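Local coordinates for protein nicotinate-nucleotide pyrophosphorylase (Ehrlichia chaffeensis, PDB 3L0G) that probably catalyses the conversion of quinolinate to nicotinate mononucleotide, a step of NAD(+) biosynthesis, as a quinolinate phosphoribosyltransferase of the NadC/ModD family, at residues 59-64 and 94-99; 118-123 and 288-293; 124-129 and 158-163. One frame throughout, in Å; residues are numbered along the deposited sequence. Where two conformers were deposited one is given.

In the fold
The three contacts form a row running from the edge of the molecule to its middle. Interaction 1 closes first along the sequence, at the surface; its centre lies about 11 Å from that of interaction 2, and the two reach the same antiparallel sheet, where strands 54-61 and 290-294 are neighbours. Interactions 2 and 3, centres about 13 Å apart, use successive turns of helix 116-139, with interaction 3 nested inside the long loop that interaction 2 closes. Interactions 1 and 3 do not touch: their centres are about 17 Å apart, their nearest atoms about 7 Å. The arrangement is consistent with helix 116-139 linking the antiparallel sheet, which the late strand 290-294 joins, to helix 158-167.

Interaction 1: 59-64 and 94-99; sequences INTREN and DITGKN
Thr-61 holds the two segments together at the point where strand 54-61 runs out. Its hydroxyl donates to the backbone carbonyl of Gly-97, OG1 to O 2.8 Å, in the carbonyl plane and on a lone pair. OG1 sits between the backbone N and the carbonyl carbon (chi1 74°), and from there it also accepts from the N-H of Ser-100, so both roles of a hydroxyl are used. The methyl of the same threonine turns to the CG2 of Thr-96, 4.1 Å from Thr-61 CG2, a small apolar patch that suits a beta-branched residue with one polar and one greasy arm.

The carbonyl of Thr-61 is gripped twice: weakly by the N-H of Asn-99, N to O 3.0 Å with a bent angle of 127°, and by a water. That water also accepts from Arg-62 NH1, lying in the plane at the edge of the guanidinium, whose main partner is the carboxylate of Asp-293.

At the other end, the N-H of Lys-98 is shared. Asn-64 OD1 receives a long, weak bond from Lys-98 N, 3.4 Å, while a second water accepts from Lys-98 N at 3.0 Å and in turn donates to Asn-64 OD1. Asn-64 OD1 also lies 3.3 Å from Gly-97 CA, and Asn-64 CA makes a CA-H...O contact with Thr-96 O. The aliphatic chain of Lys-98 lies along the carbonyl of Arg-62, CG to O 3.7 Å. With side chains and waters replacing a regular ladder, the contact joins the end of strand 54-61 and the turn after it to strand 95-96, the partner of strand 65-66, and to the loop leading on to strand 101-108 of the antiparallel sheet.

Interaction 2: 118-123 and 288-293; sequences VILNFI and KDIGLD
Leu-120 and Ile-123, one turn apart on the helix, both meet Ile-290 at the start of the last strand. The side chain to follow is that of Ile-290, whose CB points toward the helix. From CB, the branch methyl CG2 comes 4.1 Å from Leu-120 CD2 and, in the conformer of Ile-123 given here (one of two), 3.6 Å from Ile-123 CD1. The other arm, with CG1 anti to the carbonyl carbon (chi1 -58°), carries CD1 to 4.0 Å from both CG1 and the backbone O of Ile-123, again for this conformer. A branched aliphatic residue suits a buried place with neighbours at both arms.

Leu-120 spreads its methyls over the strand backbone: CD2 lies 3.7 Å from Ile-290 O, while CD1 approaches Leu-292 N at 4.0 Å. Gly-291 presents only backbone here, its carbonyl carbon near Leu-120 CD2. The contact is van der Waals packing, on strand backbone as well as on side chains.

Helix segment 118-123 and strand segment 290-293 run nearly antiparallel, at 154°, their axes 8.7 Å apart at closest approach. Ile-59 of the adjoining strand 54-61 packs on Ile-123, Ile-290 and Leu-292, while helices 27-38 and 70-79 pack against other sides of helix 116-139.

Interaction 3: 124-129 and 158-163; sequences QHASGI and RMLDKY
His-125 reaches across to Asp-161 with its ring, CG being anti to the backbone N, which sends the imidazole out toward helix 158-167. There NE2 donates to Asp-161 OD1 over 2.7 Å, a fairly straight bond at 160°. The acceptor lies almost in the ring plane, and it is met on the syn side of the carboxylate, 25° out of the carboxylate plane. The bond satisfies His-125 NE2 and gives Asp-161 OD1 a donor in a buried place. The other oxygen, Asp-161 OD2, is hydrogen-bonded to Thr-154 OG1, so the carboxylate is held through both oxygens.

Next comes Ala-126, whose single methyl, CB, lies 4.1 Å from Leu-160 CD1. A small residue fits here, where the axes of helix segments 124-129 and 158-163 approach to 9.3 Å and are inclined at 43°. The long helix 116-139 packs nearer its start on the antiparallel sheet and here on helix 158-167, with the His-carboxylate hydrogen bond bridging the two helices. Leu-160 also touches Phe-122, one turn earlier on the first helix, as well as Ile-72 of helix 70-79.

One turn after His-125, Ile-129 points its CB at the second helix. Its CD1 lies against the carboxylate of Asp-161, 3.3 Å from OD1, the same oxygen that accepts from the imidazole. Its CG2 is 3.8 Å from the backbone O of Asp-161, and the side chain continues onto Ser-164 and Val-165 further along helix 158-167.

Interaction 1: 59-64 and 94-99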
loop_
_atom_site.group_PDB
_atom_site.type_symbol
_atom_site.label_atom_id
_atom_site.label_comp_id
_atom_site.label_asym_id
_atom_site.label_seq_id
_atom_site.Cartn_x
_atom_site.Cartn_y
_atom_site.Cartn_z
ATOM N N ILE C 59 3.395 -27.077 -6.926
ATOM C CA ILE C 59 4.323 -26.084 -7.408
ATOM C C ILE C 59 5.652 -26.793 -7.403
ATOM O O ILE C 59 6.132 -27.151 -6.342
ATOM C CB ILE C 59 4.390 -24.867 -6.441
ATOM C CG1 ILE C 59 3.002 -24.229 -6.268
ATOM C CG2 ILE C 59 5.427 -23.855 -6.907
ATOM C CD1 ILE C 59 2.717 -23.105 -7.185
ATOM N N ASN C 60 6.230 -27.006 -8.589
ATOM C CA ASN C 60 7.387 -27.854 -8.768
ATOM C C ASN C 60 8.511 -27.077 -9.418
ATOM O O ASN C 60 8.295 -26.356 -10.388
ATOM C CB ASN C 60 7.021 -29.074 -9.662
ATOM C CG ASN C 60 6.145 -30.081 -8.943
ATOM O OD1 ASN C 60 6.300 -30.299 -7.727
ATOM N ND2 ASN C 60 5.237 -30.726 -9.689
ATOM N N THR C 61 9.706 -27.189 -8.850
ATOM C CA THR C 61 10.923 -26.693 -9.504
ATOM C C THR C 61 11.239 -27.487 -10.773
ATOM O O THR C 61 10.931 -28.685 -10.863
ATOM C CB THR C 61 12.138 -26.830 -8.622
ATOM O OG1 THR C 61 12.544 -28.213 -8.561
ATOM C CG2 THR C 61 11.875 -26.278 -7.215
ATOM N N ARG C 62 11.863 -26.814 -11.735
ATOM C CA ARG C 62 12.352 -27.457 -12.937
ATOM C C ARG C 62 13.879 -27.479 -12.968
ATOM O O ARG C 62 14.453 -27.823 -14.005
ATOM C CB ARG C 62 11.854 -26.748 -14.203
ATOM C CG ARG C 62 10.403 -26.299 -14.226
ATOM C CD ARG C 62 9.432 -27.434 -14.051
ATOM N NE ARG C 62 8.075 -27.021 -14.416
ATOM C CZ ARG C 62 6.957 -27.695 -14.131
ATOM N NH1 ARG C 62 6.994 -28.846 -13.444
ATOM N NH2 ARG C 62 5.787 -27.199 -14.532
ATOM N N GLU C 63 14.534 -27.120 -11.854
ATOM C CA GLU C 63 16.006 -27.152 -11.737
ATOM C C GLU C 63 16.385 -26.894 -10.295
ATOM O O GLU C 63 15.531 -26.557 -9.495
ATOM C CB GLU C 63 16.645 -26.063 -12.589
ATOM C CG GLU C 63 15.950 -24.708 -12.383
ATOM C CD GLU C 63 16.588 -23.540 -13.110
ATOM O OE1 GLU C 63 17.828 -23.473 -13.212
ATOM O OE2 GLU C 63 15.824 -22.655 -13.532
ATOM N N ASN C 64 17.676 -27.023 -9.988
ATOM C CA ASN C 64 18.241 -26.693 -8.681
ATOM C C ASN C 64 17.984 -25.213 -8.346
ATOM O O ASN C 64 18.078 -24.357 -9.220
ATOM C CB ASN C 64 19.776 -26.911 -8.680
ATOM C CG ASN C 64 20.197 -28.401 -8.686
ATOM O OD1 ASN C 64 19.374 -29.298 -8.695
ATOM N ND2 ASN C 64 21.503 -28.639 -8.653
ATOM N N ASP C 94 15.881 -23.144 2.057
ATOM C CA ASP C 94 16.145 -24.541 1.659
ATOM C C ASP C 94 16.778 -24.592 0.269
ATOM O O ASP C 94 16.390 -23.847 -0.659
ATOM C CB ASP C 94 14.882 -25.376 1.638
ATOM C CG ASP C 94 14.323 -25.653 3.032
ATOM O OD1 ASP C 94 15.042 -25.526 4.039
ATOM O OD2 ASP C 94 13.129 -26.000 3.113
ATOM N N ILE C 95 17.781 -25.452 0.143
ATOM C CA ILE C 95 18.423 -25.712 -1.117
ATOM C C ILE C 95 17.845 -27.034 -1.619
ATOM O O ILE C 95 17.858 -28.048 -0.903
ATOM C CB ILE C 95 19.985 -25.733 -0.968
ATOM C CG1 ILE C 95 20.454 -24.339 -0.512
ATOM C CG2 ILE C 95 20.659 -26.159 -2.302
ATOM C CD1 ILE C 95 22.003 -24.125 -0.336
ATOM N N THR C 96 17.290 -27.009 -2.826
ATOM C CA THR C 96 16.590 -28.178 -3.357
ATOM C C THR C 96 16.937 -28.459 -4.845
ATOM O O THR C 96 17.531 -27.617 -5.540
ATOM C CB THR C 96 15.083 -28.014 -3.160
ATOM O OG1 THR C 96 14.463 -29.312 -3.102
ATOM C CG2 THR C 96 14.503 -27.139 -4.233
ATOM N N GLY C 97 16.595 -29.661 -5.296
ATOM C CA GLY C 97 16.949 -30.112 -6.632
ATOM C C GLY C 97 15.862 -29.914 -7.666
ATOM O O GLY C 97 14.801 -29.425 -7.365
ATOM N N LYS C 98 16.179 -30.294 -8.899
ATOM C CA LYS C 98 15.241 -30.401 -10.003
ATOM C C LYS C 98 14.027 -31.309 -9.634
ATOM O O LYS C 98 14.173 -32.346 -8.971
ATOM C CB LYS C 98 16.006 -30.981 -11.213
ATOM C CG LYS C 98 15.168 -31.153 -12.466
ATOM C CD LYS C 98 15.966 -31.529 -13.669
ATOM C CE LYS C 98 15.015 -31.897 -14.833
ATOM N NZ LYS C 98 15.800 -32.072 -16.094
ATOM N N ASN C 99 12.842 -30.920 -10.094
ATOM C CA ASN C 99 11.607 -31.689 -9.865
ATOM C C ASN C 99 11.315 -31.893 -8.374
ATOM O O ASN C 99 10.935 -32.977 -7.929
ATOM C CB ASN C 99 11.646 -33.031 -10.617
ATOM C CG ASN C 99 11.767 -32.845 -12.112
ATOM O OD1 ASN C 99 11.302 -31.840 -12.664
ATOM N ND2 ASN C 99 12.407 -33.798 -12.780
HETATM O O HOH W 1 9.077 -30.755 -12.162
HETATM O O HOH W 2 18.788 -31.860 -9.037
#

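Interaction 2: 118-123 and 288-293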
loop_
_atom_site.group_PDB
_atom_site.type_symbol
_atom_site.label_atom_id
_atom_site.label_comp_id
_atom_site.label_asym_id
_atom_site.label_seq_id
_atom_site.Cartn_x
_atom_site.Cartn_y
_atom_site.Cartn_z
ATOM N N VAL C 118 0.750 -14.698 -10.836
ATOM C CA VAL C 118 1.239 -13.832 -9.735
ATOM C C VAL C 118 2.181 -14.580 -8.772
ATOM O O VAL C 118 3.305 -14.158 -8.521
ATOM C CB VAL C 118 0.043 -13.111 -9.009
ATOM C CG1 VAL C 118 0.425 -12.561 -7.603
ATOM C CG2 VAL C 118 -0.473 -11.971 -9.901
ATOM N N ILE C 119 1.734 -15.714 -8.276
ATOM C CA ILE C 119 2.531 -16.487 -7.366
ATOM C C ILE C 119 3.827 -16.963 -8.045
ATOM O O ILE C 119 4.907 -16.838 -7.455
ATOM C CB ILE C 119 1.698 -17.660 -6.797
ATOM C CG1 ILE C 119 0.669 -17.111 -5.805
ATOM C CG2 ILE C 119 2.565 -18.674 -6.115
ATOM C CD1 ILE C 119 -0.436 -18.141 -5.420
ATOM N N LEU C 120 3.741 -17.462 -9.278
ATOM C CA LEU C 120 4.928 -17.975 -9.929
ATOM C C LEU C 120 5.924 -16.836 -10.156
ATOM O O LEU C 120 7.139 -17.006 -9.947
ATOM C CB LEU C 120 4.598 -18.728 -11.258
ATOM C CG LEU C 120 3.925 -20.106 -11.104
ATOM C CD1 LEU C 120 3.648 -20.735 -12.507
ATOM C CD2 LEU C 120 4.714 -21.142 -10.187
ATOM N N ASN C 121 5.442 -15.676 -10.593
ATOM C CA ASN C 121 6.384 -14.571 -10.915
ATOM C C ASN C 121 7.126 -14.171 -9.659
ATOM O O ASN C 121 8.360 -13.912 -9.686
ATOM C CB ASN C 121 5.699 -13.365 -11.576
ATOM C CG ASN C 121 5.246 -13.644 -13.024
ATOM O OD1 ASN C 121 5.721 -14.575 -13.671
ATOM N ND2 ASN C 121 4.309 -12.849 -13.518
ATOM N N PHE C 122 6.405 -14.137 -8.530
ATOM C CA PHE C 122 7.089 -13.832 -7.245
ATOM C C PHE C 122 8.185 -14.844 -6.884
ATOM O O PHE C 122 9.325 -14.441 -6.590
ATOM C CB PHE C 122 6.125 -13.687 -6.067
ATOM C CG PHE C 122 5.470 -12.323 -5.962
ATOM C CD1 PHE C 122 4.104 -12.202 -5.980
ATOM C CD2 PHE C 122 6.213 -11.182 -5.814
ATOM C CE1 PHE C 122 3.485 -10.959 -5.867
ATOM C CE2 PHE C 122 5.606 -9.921 -5.671
ATOM C CZ PHE C 122 4.245 -9.822 -5.714
ATOM N N ILE C 123 7.864 -16.141 -6.873
ATOM C CA ILE C 123 8.824 -17.126 -6.365
ATOM C C ILE C 123 9.963 -17.340 -7.348
ATOM O O ILE C 123 11.099 -17.568 -6.949
ATOM C CB ILE C 123 8.168 -18.456 -5.951
ATOM C CG1 ILE C 123 7.554 -19.186 -7.144
ATOM C CG2 ILE C 123 7.139 -18.199 -4.842
ATOM C CD1 ILE C 123 6.843 -20.444 -6.757
ATOM N N LYS C 288 14.467 -18.374 -11.705
ATOM C CA LYS C 288 14.417 -19.832 -11.704
ATOM C C LYS C 288 13.099 -20.311 -12.299
ATOM O O LYS C 288 12.066 -19.628 -12.254
ATOM C CB LYS C 288 14.595 -20.378 -10.299
ATOM C CG LYS C 288 15.978 -20.114 -9.720
ATOM C CD LYS C 288 17.043 -20.765 -10.598
ATOM C CE LYS C 288 18.342 -20.917 -9.884
ATOM N NZ LYS C 288 19.365 -21.501 -10.791
ATOM N N ASP C 289 13.154 -21.500 -12.870
ATOM C CA ASP C 289 12.033 -22.093 -13.527
ATOM C C ASP C 289 11.308 -22.973 -12.519
ATOM O O ASP C 289 11.876 -23.959 -11.985
ATOM C CB ASP C 289 12.523 -22.885 -14.764
ATOM C CG ASP C 289 11.393 -23.347 -15.643
ATOM O OD1 ASP C 289 10.228 -23.057 -15.295
ATOM O OD2 ASP C 289 11.662 -24.038 -16.667
ATOM N N ILE C 290 10.061 -22.586 -12.264
ATOM C CA ILE C 290 9.156 -23.210 -11.288
ATOM C C ILE C 290 7.765 -23.153 -11.908
ATOM O O ILE C 290 7.404 -22.132 -12.473
ATOM C CB ILE C 290 9.144 -22.425 -9.959
ATOM C CG1 ILE C 290 10.565 -22.350 -9.377
ATOM C CG2 ILE C 290 8.167 -23.047 -8.937
ATOM C CD1 ILE C 290 10.736 -21.353 -8.191
ATOM N N GLY C 291 7.001 -24.242 -11.836
ATOM C CA GLY C 291 5.687 -24.295 -12.505
ATOM C C GLY C 291 4.577 -24.775 -11.620
ATOM O O GLY C 291 4.837 -25.250 -10.540
ATOM N N LEU C 292 3.338 -24.667 -12.102
ATOM C CA LEU C 292 2.161 -25.155 -11.406
ATOM C C LEU C 292 1.609 -26.340 -12.197
ATOM O O LEU C 292 1.157 -26.179 -13.324
ATOM C CB LEU C 292 1.102 -24.057 -11.303
ATOM C CG LEU C 292 -0.217 -24.454 -10.599
ATOM C CD1 LEU C 292 0.043 -24.967 -9.202
ATOM C CD2 LEU C 292 -1.183 -23.266 -10.547
ATOM N N ASP C 293 1.680 -27.525 -11.607
ATOM C CA ASP C 293 1.278 -28.756 -12.266
ATOM C C ASP C 293 -0.044 -29.170 -11.641
ATOM O O ASP C 293 -0.169 -29.184 -10.409
ATOM C CB ASP C 293 2.325 -29.862 -12.089
ATOM C CG ASP C 293 3.641 -29.594 -12.881
ATOM O OD1 ASP C 293 3.616 -28.981 -13.973
ATOM O OD2 ASP C 293 4.721 -30.017 -12.420
#

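Interaction 3: 124-129 and 158-163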
loop_
_atom_site.group_PDB
_atom_site.type_symbol
_atom_site.label_atom_id
_atom_site.label_comp_id
_atom_site.label_asym_id
_atom_site.label_seq_id
_atom_site.Cartn_x
_atom_site.Cartn_y
_atom_site.Cartn_z
ATOM N N GLN C 124 9.668 -17.222 -8.640
ATOM C CA GLN C 124 10.709 -17.302 -9.650
ATOM C C GLN C 124 11.707 -16.113 -9.532
ATOM O O GLN C 124 12.910 -16.291 -9.707
ATOM C CB GLN C 124 10.090 -17.340 -11.057
ATOM C CG GLN C 124 9.300 -18.607 -11.393
ATOM C CD GLN C 124 8.837 -18.608 -12.866
ATOM O OE1 GLN C 124 9.494 -19.157 -13.728
ATOM N NE2 GLN C 124 7.768 -17.949 -13.140
ATOM N N HIS C 125 11.197 -14.911 -9.278
ATOM C CA HIS C 125 12.048 -13.737 -9.038
ATOM C C HIS C 125 12.845 -13.896 -7.741
ATOM O O HIS C 125 14.103 -13.821 -7.742
ATOM C CB HIS C 125 11.151 -12.523 -8.938
ATOM C CG HIS C 125 11.858 -11.227 -8.671
ATOM N ND1 HIS C 125 12.070 -10.289 -9.657
ATOM C CD2 HIS C 125 12.338 -10.686 -7.523
ATOM C CE1 HIS C 125 12.667 -9.230 -9.122
ATOM N NE2 HIS C 125 12.851 -9.456 -7.836
ATOM N N ALA C 126 12.127 -14.132 -6.633
ATOM C CA ALA C 126 12.772 -14.229 -5.324
ATOM C C ALA C 126 13.794 -15.361 -5.324
ATOM O O ALA C 126 14.888 -15.184 -4.815
ATOM C CB ALA C 126 11.741 -14.400 -4.171
ATOM N N SER C 127 13.446 -16.520 -5.900
ATOM C CA SER C 127 14.366 -17.649 -5.916
ATOM C C SER C 127 15.578 -17.394 -6.833
ATOM O O SER C 127 16.693 -17.874 -6.556
ATOM C CB SER C 127 13.641 -18.964 -6.281
ATOM O OG SER C 127 12.804 -19.395 -5.211
ATOM N N GLY C 128 15.374 -16.642 -7.916
ATOM C CA GLY C 128 16.502 -16.251 -8.773
ATOM C C GLY C 128 17.528 -15.425 -8.018
ATOM O O GLY C 128 18.726 -15.667 -8.104
ATOM N N ILE C 129 17.067 -14.461 -7.242
ATOM C CA ILE C 129 17.990 -13.665 -6.412
ATOM C C ILE C 129 18.678 -14.498 -5.313
ATOM O O ILE C 129 19.887 -14.451 -5.152
ATOM C CB ILE C 129 17.269 -12.463 -5.830
ATOM C CG1 ILE C 129 16.835 -11.539 -6.981
ATOM C CG2 ILE C 129 18.160 -11.722 -4.811
ATOM C CD1 ILE C 129 15.876 -10.378 -6.553
ATOM N N ARG C 158 12.210 -3.270 -3.577
ATOM C CA ARG C 158 13.434 -3.065 -2.802
ATOM C C ARG C 158 13.549 -4.075 -1.688
ATOM O O ARG C 158 14.607 -4.692 -1.467
ATOM C CB ARG C 158 13.456 -1.657 -2.173
ATOM C CG ARG C 158 14.500 -1.429 -1.078
ATOM C CD ARG C 158 15.947 -1.602 -1.529
ATOM N NE ARG C 158 16.248 -0.805 -2.703
ATOM C CZ ARG C 158 16.307 0.526 -2.725
ATOM N NH1 ARG C 158 16.129 1.264 -1.618
ATOM N NH2 ARG C 158 16.543 1.131 -3.876
ATOM N N MET C 159 12.462 -4.201 -0.932
ATOM C CA MET C 159 12.542 -4.987 0.295
ATOM C C MET C 159 12.491 -6.469 -0.052
ATOM O O MET C 159 13.212 -7.244 0.546
ATOM C CB MET C 159 11.459 -4.551 1.321
ATOM C CG MET C 159 11.714 -3.166 1.941
ATOM S SD MET C 159 13.367 -2.988 2.688
ATOM C CE MET C 159 13.191 -4.155 4.070
ATOM N N LEU C 160 11.679 -6.885 -1.029
ATOM C CA LEU C 160 11.733 -8.307 -1.446
ATOM C C LEU C 160 13.133 -8.704 -1.959
ATOM O O LEU C 160 13.608 -9.812 -1.710
ATOM C CB LEU C 160 10.711 -8.607 -2.533
ATOM C CG LEU C 160 10.745 -10.029 -3.097
ATOM C CD1 LEU C 160 10.592 -11.075 -1.973
ATOM C CD2 LEU C 160 9.704 -10.179 -4.160
ATOM N N ASP C 161 13.790 -7.798 -2.681
ATOM C CA ASP C 161 15.097 -8.111 -3.299
ATOM C C ASP C 161 16.165 -8.240 -2.221
ATOM O O ASP C 161 16.920 -9.232 -2.182
ATOM C CB ASP C 161 15.471 -7.083 -4.375
ATOM C CG ASP C 161 14.657 -7.255 -5.685
ATOM O OD1 ASP C 161 13.698 -8.078 -5.734
ATOM O OD2 ASP C 161 14.969 -6.540 -6.668
ATOM N N LYS C 162 16.178 -7.287 -1.291
ATOM C CA LYS C 162 17.129 -7.353 -0.193
ATOM C C LYS C 162 16.847 -8.561 0.708
ATOM O O LYS C 162 17.773 -9.186 1.150
ATOM C CB LYS C 162 17.193 -6.050 0.611
ATOM C CG LYS C 162 18.016 -4.961 -0.097
ATOM C CD LYS C 162 17.959 -3.666 0.629
ATOM C CE LYS C 162 18.962 -2.673 0.070
ATOM N NZ LYS C 162 20.330 -3.078 0.416
ATOM N N TYR C 163 15.580 -8.879 0.958
ATOM C CA TYR C 163 15.217 -10.089 1.695
ATOM C C TYR C 163 15.763 -11.375 1.026
ATOM O O TYR C 163 16.217 -12.307 1.690
ATOM C CB TYR C 163 13.676 -10.179 1.792
ATOM C CG TYR C 163 13.146 -11.532 2.242
ATOM C CD1 TYR C 163 13.136 -11.896 3.591
ATOM C CD2 TYR C 163 12.632 -12.435 1.338
ATOM C CE1 TYR C 163 12.644 -13.156 4.002
ATOM C CE2 TYR C 163 12.134 -13.695 1.753
ATOM C CZ TYR C 163 12.148 -14.042 3.068
ATOM O OH TYR C 163 11.657 -15.292 3.432
#